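Local coordinates for Glyoxalase/bleomycin resistance protein/dioxygenase (Alicyclobacillus acidocaldarius subsp. acidocaldarius, PDB 3RRI), which belongs to the glyoxalase/bleomycin resistance/dioxygenase superfamily, probably binds a metal and may act as a dioxygenase, at residues P16-Y27 / I116-E124; L106-F114 / E124-M133. One frame throughout, in Å; residues are numbered along the deposited sequence.

Contact 1: residues P16-Y27 / I116-E124; sequences PARDLDEAYDFY and IDPSNNLLE
The hairpin turn between strands 110-116 and 122-128 packs through Asp117, Pro118 and Ser119 against the end of strand 10-17 and the first two turns of helix 20-30, and exemplifies how one buried carboxylate can organise a turn and its docking surface together. Residues 117-120 form a type I turn. Asp117 OD1 accepts from Ser119 N, which makes an Asx turn, and also from Asn121 N, the two arriving from opposite faces of the carboxylate. The other oxygen, OD2, looks across the contact and takes a short bond from Tyr27 OH (2.6 Å) on its anti side. Asn121 ND2 meets OD2 from the syn side at 3.1 Å, both donors somewhat out of the carboxylate plane, and a water donates to both OD2 and Pro16 O. So many donors would probably favour the ionised form. The same ND2 of Asn121 also bonds Pro16 O (2.9 Å), lying in its carbonyl plane. Next to it, Arg18 N gives Ser119 OG a nearly straight bond of 2.9 Å (170°). The Arg18 guanidinium grips Glu22 side-on with NE and NH2, while Pro118 O sits 3.1 Å from CZ over one face. Glu22, extended with CG anti to its N (chi1 -178°), runs past Pro118 in the opposite direction and brings CD to 3.3 Å from the proline CB. Phe26 supplies the apolar part: Asp117 CB lies over its ring face in a CH-pi contact, Pro118 CD is 3.7 Å from CG, and Leu123 CD2 comes to the edge. Around this core, Tyr27 leans on Leu52 and Cys54 of strand 50-56 and Phe71 of strand 70-74, Trp60 forms a cation-pi pair with Arg18, and Arg69 of the second subunit bonds Asn121 OD1.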
loop_
_atom_site.group_PDB
_atom_site.type_symbol
_atom_site.label_atom_id
_atom_site.label_comp_id
_atom_site.label_asym_id
_atom_site.label_seq_id
_atom_site.Cartn_x
_atom_site.Cartn_y
_atom_site.Cartn_z
ATOM N N PRO A 16 30.073 -8.803 -14.071
ATOM C CA PRO A 16 31.446 -8.360 -14.085
ATOM C C PRO A 16 31.636 -6.881 -14.483
ATOM O O PRO A 16 30.893 -6.358 -15.333
ATOM C CB PRO A 16 32.083 -9.265 -15.134
ATOM C CG PRO A 16 31.008 -9.623 -16.027
ATOM C CD PRO A 16 29.728 -9.613 -15.236
ATOM N N ALA A 17 32.617 -6.235 -13.870
ATOM C CA ALA A 17 33.081 -4.899 -14.243
ATOM C C ALA A 17 34.578 -4.980 -14.404
ATOM O O ALA A 17 35.269 -5.384 -13.484
ATOM C CB ALA A 17 32.742 -3.884 -13.180
ATOM N N ARG A 18 35.097 -4.568 -15.548
ATOM C CA ARG A 18 36.551 -4.566 -15.755
ATOM C C ARG A 18 37.274 -3.499 -14.926
ATOM O O ARG A 18 38.482 -3.601 -14.674
ATOM C CB ARG A 18 36.848 -4.399 -17.240
ATOM C CG ARG A 18 36.514 -3.055 -17.777
ATOM C CD ARG A 18 36.536 -3.092 -19.280
ATOM N NE ARG A 18 36.385 -1.735 -19.794
ATOM C CZ ARG A 18 36.376 -1.432 -21.088
ATOM N NH1 ARG A 18 36.506 -2.389 -21.994
ATOM N NH2 ARG A 18 36.258 -0.155 -21.465
ATOM N N ASP A 19 36.542 -2.476 -14.495
ATOM C CA ASP A 19 37.100 -1.350 -13.765
ATOM C C ASP A 19 35.989 -0.718 -12.948
ATOM O O ASP A 19 34.973 -0.301 -13.508
ATOM C CB ASP A 19 37.699 -0.328 -14.764
ATOM C CG ASP A 19 38.283 0.896 -14.069
ATOM O OD1 ASP A 19 37.530 1.726 -13.519
ATOM O OD2 ASP A 19 39.537 1.027 -14.063
ATOM N N LEU A 20 36.169 -0.624 -11.637
ATOM C CA LEU A 20 35.080 -0.185 -10.781
ATOM C C LEU A 20 34.737 1.303 -10.922
ATOM O O LEU A 20 33.573 1.670 -10.838
ATOM C CB LEU A 20 35.360 -0.512 -9.319
ATOM C CG LEU A 20 35.459 -2.000 -8.956
ATOM C CD1 LEU A 20 35.775 -2.143 -7.441
ATOM C CD2 LEU A 20 34.222 -2.785 -9.327
ATOM N N ASP A 21 35.742 2.166 -11.089
ATOM C CA ASP A 21 35.486 3.584 -11.313
ATOM C C ASP A 21 34.709 3.813 -12.594
ATOM O O ASP A 21 33.807 4.667 -12.626
ATOM C CB ASP A 21 36.779 4.416 -11.329
ATOM C CG ASP A 21 37.344 4.652 -9.930
ATOM O OD1 ASP A 21 36.601 4.495 -8.937
ATOM O OD2 ASP A 21 38.533 5.021 -9.841
ATOM N N GLU A 22 35.050 3.061 -13.623
ATOM C CA GLU A 22 34.373 3.161 -14.915
ATOM C C GLU A 22 32.911 2.698 -14.789
ATOM O O GLU A 22 32.010 3.250 -15.411
ATOM C CB GLU A 22 35.125 2.302 -15.922
ATOM C CG GLU A 22 34.593 2.304 -17.340
ATOM C CD GLU A 22 35.340 1.337 -18.222
ATOM O OE1 GLU A 22 35.578 0.185 -17.777
ATOM O OE2 GLU A 22 35.671 1.703 -19.380
ATOM N N ALA A 23 32.681 1.671 -13.973
ATOM C CA ALA A 23 31.336 1.176 -13.712
ATOM C C ALA A 23 30.488 2.200 -12.934
ATOM O O ALA A 23 29.287 2.380 -13.215
ATOM C CB ALA A 23 31.425 -0.119 -12.914
ATOM N N TYR A 24 31.096 2.829 -11.928
ATOM C CA TYR A 24 30.497 3.968 -11.237
ATOM C C TYR A 24 30.059 5.075 -12.202
ATOM O O TYR A 24 28.932 5.550 -12.116
ATOM C CB TYR A 24 31.451 4.535 -10.169
ATOM C CG TYR A 24 30.954 5.815 -9.545
ATOM C CD1 TYR A 24 30.158 5.803 -8.414
ATOM C CD2 TYR A 24 31.256 7.058 -10.106
ATOM C CE1 TYR A 24 29.692 6.968 -7.852
ATOM C CE2 TYR A 24 30.804 8.240 -9.542
ATOM C CZ TYR A 24 30.021 8.200 -8.407
ATOM O OH TYR A 24 29.568 9.395 -7.878
ATOM N N ASP A 25 30.961 5.460 -13.107
ATOM C CA ASP A 25 30.687 6.517 -14.100
ATOM C C ASP A 25 29.454 6.153 -14.930
ATOM O O ASP A 25 28.595 7.001 -15.198
ATOM C CB ASP A 25 31.898 6.710 -15.034
ATOM C CG ASP A 25 33.150 7.259 -14.315
ATOM O OD1 ASP A 25 33.074 7.726 -13.147
ATOM O OD2 ASP A 25 34.237 7.223 -14.952
ATOM N N PHE A 26 29.337 4.881 -15.301
ATOM C CA PHE A 26 28.241 4.426 -16.122
ATOM C C PHE A 26 26.943 4.384 -15.309
ATOM O O PHE A 26 25.926 4.979 -15.679
ATOM C CB PHE A 26 28.534 3.058 -16.716
ATOM C CG PHE A 26 27.451 2.550 -17.604
ATOM C CD1 PHE A 26 27.435 2.901 -18.964
ATOM C CD2 PHE A 26 26.407 1.746 -17.106
ATOM C CE1 PHE A 26 26.422 2.460 -19.772
ATOM C CE2 PHE A 26 25.408 1.294 -17.908
ATOM C CZ PHE A 26 25.398 1.667 -19.262
ATOM N N TYR A 27 26.947 3.625 -14.215
ATOM C CA TYR A 27 25.711 3.340 -13.515
ATOM C C TYR A 27 25.191 4.494 -12.664
ATOM O O TYR A 27 24.005 4.666 -12.553
ATOM C CB TYR A 27 25.856 2.085 -12.622
ATOM C CG TYR A 27 25.831 0.835 -13.458
ATOM C CD1 TYR A 27 24.639 0.357 -13.975
ATOM C CD2 TYR A 27 27.016 0.144 -13.801
ATOM C CE1 TYR A 27 24.595 -0.749 -14.794
ATOM C CE2 TYR A 27 26.983 -0.968 -14.654
ATOM C CZ TYR A 27 25.768 -1.426 -15.146
ATOM O OH TYR A 27 25.705 -2.520 -15.955
ATOM N N ILE A 116 24.394 -0.622 -23.203
ATOM C CA ILE A 116 25.567 -1.500 -23.048
ATOM C C ILE A 116 26.556 -0.824 -22.147
ATOM O O ILE A 116 26.900 0.345 -22.325
ATOM C CB ILE A 116 26.160 -1.922 -24.436
ATOM C CG1 ILE A 116 27.325 -2.916 -24.285
ATOM C CG2 ILE A 116 26.545 -0.675 -25.282
ATOM C CD1 ILE A 116 27.811 -3.537 -25.593
ATOM N N ASP A 117 26.947 -1.528 -21.079
ATOM C CA ASP A 117 27.891 -0.987 -20.123
ATOM C C ASP A 117 29.359 -1.179 -20.608
ATOM O O ASP A 117 29.592 -1.820 -21.638
ATOM C CB ASP A 117 27.587 -1.466 -18.673
ATOM C CG ASP A 117 28.237 -2.771 -18.274
ATOM O OD1 ASP A 117 28.990 -3.350 -19.057
ATOM O OD2 ASP A 117 27.988 -3.197 -17.087
ATOM N N PRO A 118 30.325 -0.578 -19.901
ATOM C CA PRO A 118 31.700 -0.589 -20.440
ATOM C C PRO A 118 32.347 -1.976 -20.497
ATOM O O PRO A 118 33.365 -2.147 -21.166
ATOM C CB PRO A 118 32.455 0.350 -19.497
ATOM C CG PRO A 118 31.408 1.215 -18.902
ATOM C CD PRO A 118 30.202 0.348 -18.770
ATOM N N SER A 119 31.764 -2.948 -19.788
ATOM C CA SER A 119 32.244 -4.299 -19.828
ATOM C C SER A 119 31.324 -5.205 -20.646
ATOM O O SER A 119 31.340 -6.422 -20.502
ATOM C CB SER A 119 32.415 -4.813 -18.395
ATOM O OG SER A 119 33.208 -3.955 -17.647
ATOM N N ASN A 120 30.531 -4.588 -21.541
ATOM C CA ASN A 120 29.672 -5.287 -22.500
ATOM C C ASN A 120 28.517 -6.077 -21.900
ATOM O O ASN A 120 27.947 -6.922 -22.552
ATOM C CB ASN A 120 30.479 -6.185 -23.457
ATOM C CG ASN A 120 31.394 -5.389 -24.373
ATOM O OD1 ASN A 120 31.133 -4.211 -24.688
ATOM N ND2 ASN A 120 32.478 -6.033 -24.808
ATOM N N ASN A 121 28.147 -5.750 -20.660
ATOM C CA ASN A 121 26.869 -6.208 -20.128
ATOM C C ASN A 121 25.714 -5.493 -20.803
ATOM O O ASN A 121 25.777 -4.259 -20.996
ATOM C CB ASN A 121 26.785 -5.958 -18.625
ATOM C CG ASN A 121 27.779 -6.801 -17.860
ATOM O OD1 ASN A 121 27.654 -8.018 -17.825
ATOM N ND2 ASN A 121 28.773 -6.159 -17.304
ATOM N N LEU A 122 24.691 -6.250 -21.165
ATOM C CA LEU A 122 23.528 -5.707 -21.875
ATOM C C LEU A 122 22.362 -5.446 -20.902
ATOM O O LEU A 122 21.920 -6.367 -20.193
ATOM C CB LEU A 122 23.079 -6.632 -22.985
ATOM C CG LEU A 122 24.030 -6.830 -24.187
ATOM C CD1 LEU A 122 23.416 -7.813 -25.159
ATOM C CD2 LEU A 122 24.411 -5.498 -24.901
ATOM N N LEU A 123 21.885 -4.197 -20.887
ATOM C CA LEU A 123 20.747 -3.754 -20.110
ATOM C C LEU A 123 19.578 -3.629 -21.053
ATOM O O LEU A 123 19.664 -2.867 -22.023
ATOM C CB LEU A 123 21.013 -2.405 -19.488
ATOM C CG LEU A 123 22.035 -2.336 -18.340
ATOM C CD1 LEU A 123 23.413 -2.578 -18.868
ATOM C CD2 LEU A 123 21.923 -1.003 -17.612
ATOM N N GLU A 124 18.492 -4.331 -20.772
ATOM C CA GLU A 124 17.273 -4.179 -21.560
ATOM C C GLU A 124 16.160 -3.586 -20.715
ATOM O O GLU A 124 15.908 -4.036 -19.591
ATOM C CB GLU A 124 16.798 -5.495 -22.146
ATOM C CG GLU A 124 15.566 -5.299 -23.044
ATOM C CD GLU A 124 14.872 -6.575 -23.494
ATOM O OE1 GLU A 124 15.027 -7.634 -22.831
ATOM O OE2 GLU A 124 14.152 -6.511 -24.534
HETATM O O HOH W 1 29.898 -3.658 -15.165
#

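Contact 2: residues L106-F114 / E124-M133; sequences LIEEHETFF and EFKYYFDDRM. With ACT (acetate ion), chain D.
Glu111 with Tyr127 and Phe113 with Phe125 are the hydrogen-bonded pairs of an antiparallel hairpin; the axes of strands 110-114 and 124-128 come within 4.5 Å, their directions 167° apart. A weak bond from Phe129 N to Glu109 O extends the pairing beyond the strands. A water then bridges Ile107 O, Glu109 O and Asp130 N. The two faces of the sheet differ in character: that of His110, Thr112, Glu124, Lys126 and Tyr128 is largely polar, that of Phe113, Phe125 and Tyr127 mostly aromatic but with Glu111 among them. On the first, His110 and Tyr128 lie side by side and point the same way, with His110 CB over the tyrosine ring, 3.7 Å from its centroid. With CG between the backbone N and carbonyl carbon (chi1 47°), the imidazole folds back until ND1 donates to Glu108 O at 2.9 Å, in the ring plane; this bond should fix its rotation. Lys126 CD reaches 3.5 Å from His110 CD2, and its NZ donates to Tyr128 OH, which passes a 2.7 Å bond to O of an acetate, probably from the crystallisation liquor, that Arg37 of the second subunit also holds. Thr112 OG1 donates to the anti lone pair of Glu124 OE2 (2.6 Å), and Glu124 CG lies over the face of the Phe114 ring. On the other face Phe125 CB sits over the Phe113 ring, and Phe129 CZ touches Glu111 CG at 3.5 Å. That second face is covered by helix 78-90, where Phe81 and Tyr85 meet Phe113 edge-to-face; strands 70-74 and 100-102 flank the hairpin.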
loop_
_atom_site.group_PDB
_atom_site.type_symbol
_atom_site.label_atom_id
_atom_site.label_comp_id
_atom_site.label_asym_id
_atom_site.label_seq_id
_atom_site.Cartn_x
_atom_site.Cartn_y
_atom_site.Cartn_z
ATOM N N LEU A 106 1.256 -8.909 -31.480
ATOM C CA LEU A 106 0.836 -9.982 -30.588
ATOM C C LEU A 106 0.445 -9.407 -29.240
ATOM O O LEU A 106 0.802 -8.284 -28.899
ATOM C CB LEU A 106 1.961 -10.999 -30.381
ATOM C CG LEU A 106 2.528 -11.618 -31.663
ATOM C CD1 LEU A 106 3.471 -12.776 -31.300
ATOM C CD2 LEU A 106 1.360 -12.073 -32.561
ATOM N N ILE A 107 -0.320 -10.177 -28.477
ATOM C CA ILE A 107 -0.783 -9.682 -27.200
ATOM C C ILE A 107 0.408 -9.299 -26.307
ATOM O O ILE A 107 0.334 -8.290 -25.587
ATOM C CB ILE A 107 -1.724 -10.683 -26.527
ATOM C CG1 ILE A 107 -3.014 -10.816 -27.374
ATOM C CG2 ILE A 107 -2.052 -10.245 -25.103
ATOM C CD1 ILE A 107 -3.826 -9.527 -27.474
ATOM N N GLU A 108 1.507 -10.055 -26.403
ATOM C CA GLU A 108 2.702 -9.818 -25.558
ATOM C C GLU A 108 3.722 -8.839 -26.162
ATOM O O GLU A 108 4.883 -8.798 -25.726
ATOM C CB GLU A 108 3.407 -11.137 -25.207
ATOM C CG GLU A 108 3.844 -11.988 -26.386
ATOM C CD GLU A 108 2.835 -13.103 -26.730
ATOM O OE1 GLU A 108 1.674 -12.763 -27.088
ATOM O OE2 GLU A 108 3.221 -14.322 -26.661
ATOM N N GLU A 109 3.286 -8.043 -27.144
ATOM C CA GLU A 109 4.099 -6.988 -27.688
ATOM C C GLU A 109 4.653 -6.063 -26.618
ATOM O O GLU A 109 3.930 -5.629 -25.711
ATOM C CB GLU A 109 3.268 -6.106 -28.644
ATOM C CG GLU A 109 4.122 -4.998 -29.280
ATOM C CD GLU A 109 3.522 -4.370 -30.525
ATOM O OE1 GLU A 109 2.355 -4.657 -30.859
ATOM O OE2 GLU A 109 4.257 -3.583 -31.168
ATOM N N HIS A 110 5.932 -5.713 -26.753
ATOM C CA HIS A 110 6.518 -4.723 -25.858
ATOM C C HIS A 110 7.522 -3.808 -26.575
ATOM O O HIS A 110 8.165 -4.255 -27.532
ATOM C CB HIS A 110 7.200 -5.430 -24.678
ATOM C CG HIS A 110 8.092 -6.580 -25.061
ATOM N ND1 HIS A 110 7.612 -7.839 -25.371
ATOM C CD2 HIS A 110 9.443 -6.680 -25.089
ATOM C CE1 HIS A 110 8.628 -8.653 -25.600
ATOM N NE2 HIS A 110 9.752 -7.979 -25.413
ATOM N N GLU A 111 7.622 -2.543 -26.129
ATOM C CA GLU A 111 8.697 -1.655 -26.553
ATOM C C GLU A 111 9.931 -2.029 -25.787
ATOM O O GLU A 111 9.838 -2.396 -24.607
ATOM C CB GLU A 111 8.351 -0.191 -26.304
ATOM C CG GLU A 111 7.106 0.336 -27.040
ATOM C CD GLU A 111 7.150 1.831 -27.402
ATOM O OE1 GLU A 111 6.132 2.334 -27.906
ATOM O OE2 GLU A 111 8.172 2.508 -27.211
ATOM N N THR A 112 11.098 -1.895 -26.419
ATOM C CA THR A 112 12.351 -2.319 -25.819
ATOM C C THR A 112 13.487 -1.413 -26.308
ATOM O O THR A 112 13.449 -0.928 -27.451
ATOM C CB THR A 112 12.654 -3.764 -26.242
ATOM O OG1 THR A 112 13.891 -4.192 -25.696
ATOM C CG2 THR A 112 12.774 -3.834 -27.745
ATOM N N PHE A 113 14.472 -1.144 -25.463
ATOM C CA PHE A 113 15.774 -0.659 -25.923
ATOM C C PHE A 113 16.854 -1.309 -25.071
ATOM O O PHE A 113 16.567 -1.727 -23.945
ATOM C CB PHE A 113 15.897 0.869 -25.918
ATOM C CG PHE A 113 15.696 1.515 -24.573
ATOM C CD1 PHE A 113 16.773 1.825 -23.754
ATOM C CD2 PHE A 113 14.427 1.873 -24.137
ATOM C CE1 PHE A 113 16.583 2.484 -22.563
ATOM C CE2 PHE A 113 14.250 2.494 -22.913
ATOM C CZ PHE A 113 15.331 2.792 -22.142
ATOM N N PHE A 114 18.037 -1.478 -25.640
ATOM C CA PHE A 114 19.175 -2.059 -24.933
ATOM C C PHE A 114 20.291 -1.038 -24.806
ATOM O O PHE A 114 20.716 -0.451 -25.817
ATOM C CB PHE A 114 19.758 -3.226 -25.703
ATOM C CG PHE A 114 18.962 -4.495 -25.659
ATOM C CD1 PHE A 114 19.445 -5.585 -24.943
ATOM C CD2 PHE A 114 17.794 -4.641 -26.360
ATOM C CE1 PHE A 114 18.752 -6.794 -24.922
ATOM C CE2 PHE A 114 17.077 -5.840 -26.317
ATOM C CZ PHE A 114 17.572 -6.924 -25.601
ATOM N N GLU A 124 18.492 -4.331 -20.772
ATOM C CA GLU A 124 17.273 -4.179 -21.560
ATOM C C GLU A 124 16.160 -3.586 -20.715
ATOM O O GLU A 124 15.908 -4.036 -19.591
ATOM C CB GLU A 124 16.798 -5.495 -22.146
ATOM C CG GLU A 124 15.566 -5.299 -23.044
ATOM C CD GLU A 124 14.872 -6.575 -23.494
ATOM O OE1 GLU A 124 15.027 -7.634 -22.831
ATOM O OE2 GLU A 124 14.152 -6.511 -24.534
ATOM N N PHE A 125 15.484 -2.562 -21.231
ATOM C CA PHE A 125 14.334 -1.970 -20.580
ATOM C C PHE A 125 13.133 -2.186 -21.444
ATOM O O PHE A 125 13.261 -2.095 -22.670
ATOM C CB PHE A 125 14.573 -0.494 -20.267
ATOM C CG PHE A 125 15.744 -0.293 -19.368
ATOM C CD1 PHE A 125 15.576 -0.446 -17.983
ATOM C CD2 PHE A 125 16.999 -0.055 -19.853
ATOM C CE1 PHE A 125 16.655 -0.319 -17.118
ATOM C CE2 PHE A 125 18.073 0.081 -18.979
ATOM C CZ PHE A 125 17.897 -0.071 -17.607
ATOM N N LYS A 126 11.999 -2.510 -20.834
ATOM C CA LYS A 126 10.819 -2.918 -21.565
ATOM C C LYS A 126 9.559 -2.224 -21.041
ATOM O O LYS A 126 9.483 -1.820 -19.896
ATOM C CB LYS A 126 10.582 -4.440 -21.445
ATOM C CG LYS A 126 11.672 -5.325 -21.987
ATOM C CD LYS A 126 11.218 -6.797 -22.117
ATOM C CE LYS A 126 11.420 -7.537 -20.763
ATOM N NZ LYS A 126 11.234 -9.040 -20.926
ATOM N N TYR A 127 8.576 -2.100 -21.919
ATOM C CA TYR A 127 7.238 -1.724 -21.561
ATOM C C TYR A 127 6.254 -2.589 -22.341
ATOM O O TYR A 127 6.293 -2.595 -23.583
ATOM C CB TYR A 127 6.988 -0.235 -21.882
ATOM C CG TYR A 127 5.551 0.138 -21.803
ATOM C CD1 TYR A 127 4.951 0.375 -20.585
ATOM C CD2 TYR A 127 4.746 0.206 -22.962
ATOM C CE1 TYR A 127 3.649 0.700 -20.482
ATOM C CE2 TYR A 127 3.415 0.517 -22.855
ATOM C CZ TYR A 127 2.862 0.746 -21.613
ATOM O OH TYR A 127 1.525 1.067 -21.478
ATOM N N TYR A 128 5.354 -3.306 -21.650
ATOM C CA TYR A 128 4.362 -4.165 -22.267
ATOM C C TYR A 128 3.037 -3.433 -22.389
ATOM O O TYR A 128 2.562 -2.794 -21.448
ATOM C CB TYR A 128 4.150 -5.486 -21.456
ATOM C CG TYR A 128 5.292 -6.470 -21.584
ATOM C CD1 TYR A 128 5.222 -7.522 -22.473
ATOM C CD2 TYR A 128 6.433 -6.339 -20.791
ATOM C CE1 TYR A 128 6.265 -8.423 -22.605
ATOM C CE2 TYR A 128 7.503 -7.242 -20.900
ATOM C CZ TYR A 128 7.405 -8.295 -21.793
ATOM O OH TYR A 128 8.469 -9.171 -21.879
ATOM N N PHE A 129 2.411 -3.575 -23.562
ATOM C CA PHE A 129 1.123 -2.956 -23.845
ATOM C C PHE A 129 -0.027 -3.561 -23.026
ATOM O O PHE A 129 -0.965 -2.862 -22.628
ATOM C CB PHE A 129 0.884 -2.963 -25.363
ATOM C CG PHE A 129 1.849 -2.078 -26.099
ATOM C CD1 PHE A 129 1.664 -0.716 -26.095
ATOM C CD2 PHE A 129 2.995 -2.587 -26.680
ATOM C CE1 PHE A 129 2.580 0.128 -26.724
ATOM C CE2 PHE A 129 3.930 -1.746 -27.294
ATOM C CZ PHE A 129 3.706 -0.393 -27.319
ATOM N N ASP A 130 0.105 -4.852 -22.692
ATOM C CA ASP A 130 -0.805 -5.539 -21.753
ATOM C C ASP A 130 0.058 -5.927 -20.557
ATOM O O ASP A 130 0.970 -6.750 -20.677
ATOM C CB ASP A 130 -1.447 -6.742 -22.428
ATOM C CG ASP A 130 -2.392 -7.517 -21.519
ATOM O OD1 ASP A 130 -2.236 -7.401 -20.295
ATOM O OD2 ASP A 130 -3.279 -8.216 -22.045
ATOM N N ASP A 131 -0.225 -5.282 -19.417
ATOM C CA ASP A 131 0.578 -5.516 -18.185
ATOM C C ASP A 131 0.595 -6.929 -17.652
ATOM O O ASP A 131 1.556 -7.292 -16.966
ATOM C CB ASP A 131 0.311 -4.479 -17.062
ATOM C CG ASP A 131 -1.103 -4.501 -16.498
ATOM O OD1 ASP A 131 -1.910 -5.376 -16.842
ATOM O OD2 ASP A 131 -1.393 -3.596 -15.664
ATOM N N ARG A 132 -0.381 -7.758 -17.986
ATOM C CA ARG A 132 -0.302 -9.173 -17.656
ATOM C C ARG A 132 0.857 -9.891 -18.325
ATOM O O ARG A 132 1.303 -10.946 -17.819
ATOM C CB ARG A 132 -1.607 -9.896 -17.958
ATOM C CG ARG A 132 -2.667 -9.619 -16.925
ATOM C CD ARG A 132 -3.967 -10.319 -17.233
ATOM N NE ARG A 132 -3.892 -11.776 -17.076
ATOM C CZ ARG A 132 -4.173 -12.701 -18.008
ATOM N NH1 ARG A 132 -4.557 -12.386 -19.245
ATOM N NH2 ARG A 132 -4.075 -13.975 -17.695
HETATM N N MSE A 133 1.383 -9.338 -19.417
HETATM C CA MSE A 133 2.425 -9.990 -20.194
HETATM C C MSE A 133 3.819 -9.662 -19.668
HETATM O O MSE A 133 4.831 -10.106 -20.242
HETATM C CB MSE A 133 2.323 -9.577 -21.660
HETATM C CG MSE A 133 1.022 -9.971 -22.293
HETATM SE SE MSE A 133 0.731 -11.931 -22.346
HETATM C CE MSE A 133 -0.666 -12.097 -20.990
HETATM C C ACT D . 9.551 -12.052 -23.341
HETATM O O ACT D . 8.556 -11.274 -23.496
HETATM O OXT ACT D . 10.474 -11.694 -22.559
HETATM C CH3 ACT D . 9.615 -13.365 -24.053
HETATM O O HOH W 2 2.064 -6.722 -24.017
#

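Overall arrangement
From the N terminus, the chain passes first through strand 10-17 and helix 20-30. Contact 1 closes a long loop when the turn after strand 110-116 arrives there; its segments 16-27 and 116-124 are 89 residues apart at their closest ends. Contact 2 closes a short one, uniting strand 110-116 with strand 122-128 and the tail after it. The segments alternate along the sequence, so the two closures cross rather than nest. Their centres lie about 24 Å apart, on opposite sides of the chain's centre, yet strand 122-128 serves both and Glu124 is common to them. The hairpin therefore links the two sheets: its turn docks at strand 10-17, its body builds the other sheet, and both contacts touch the second subunit.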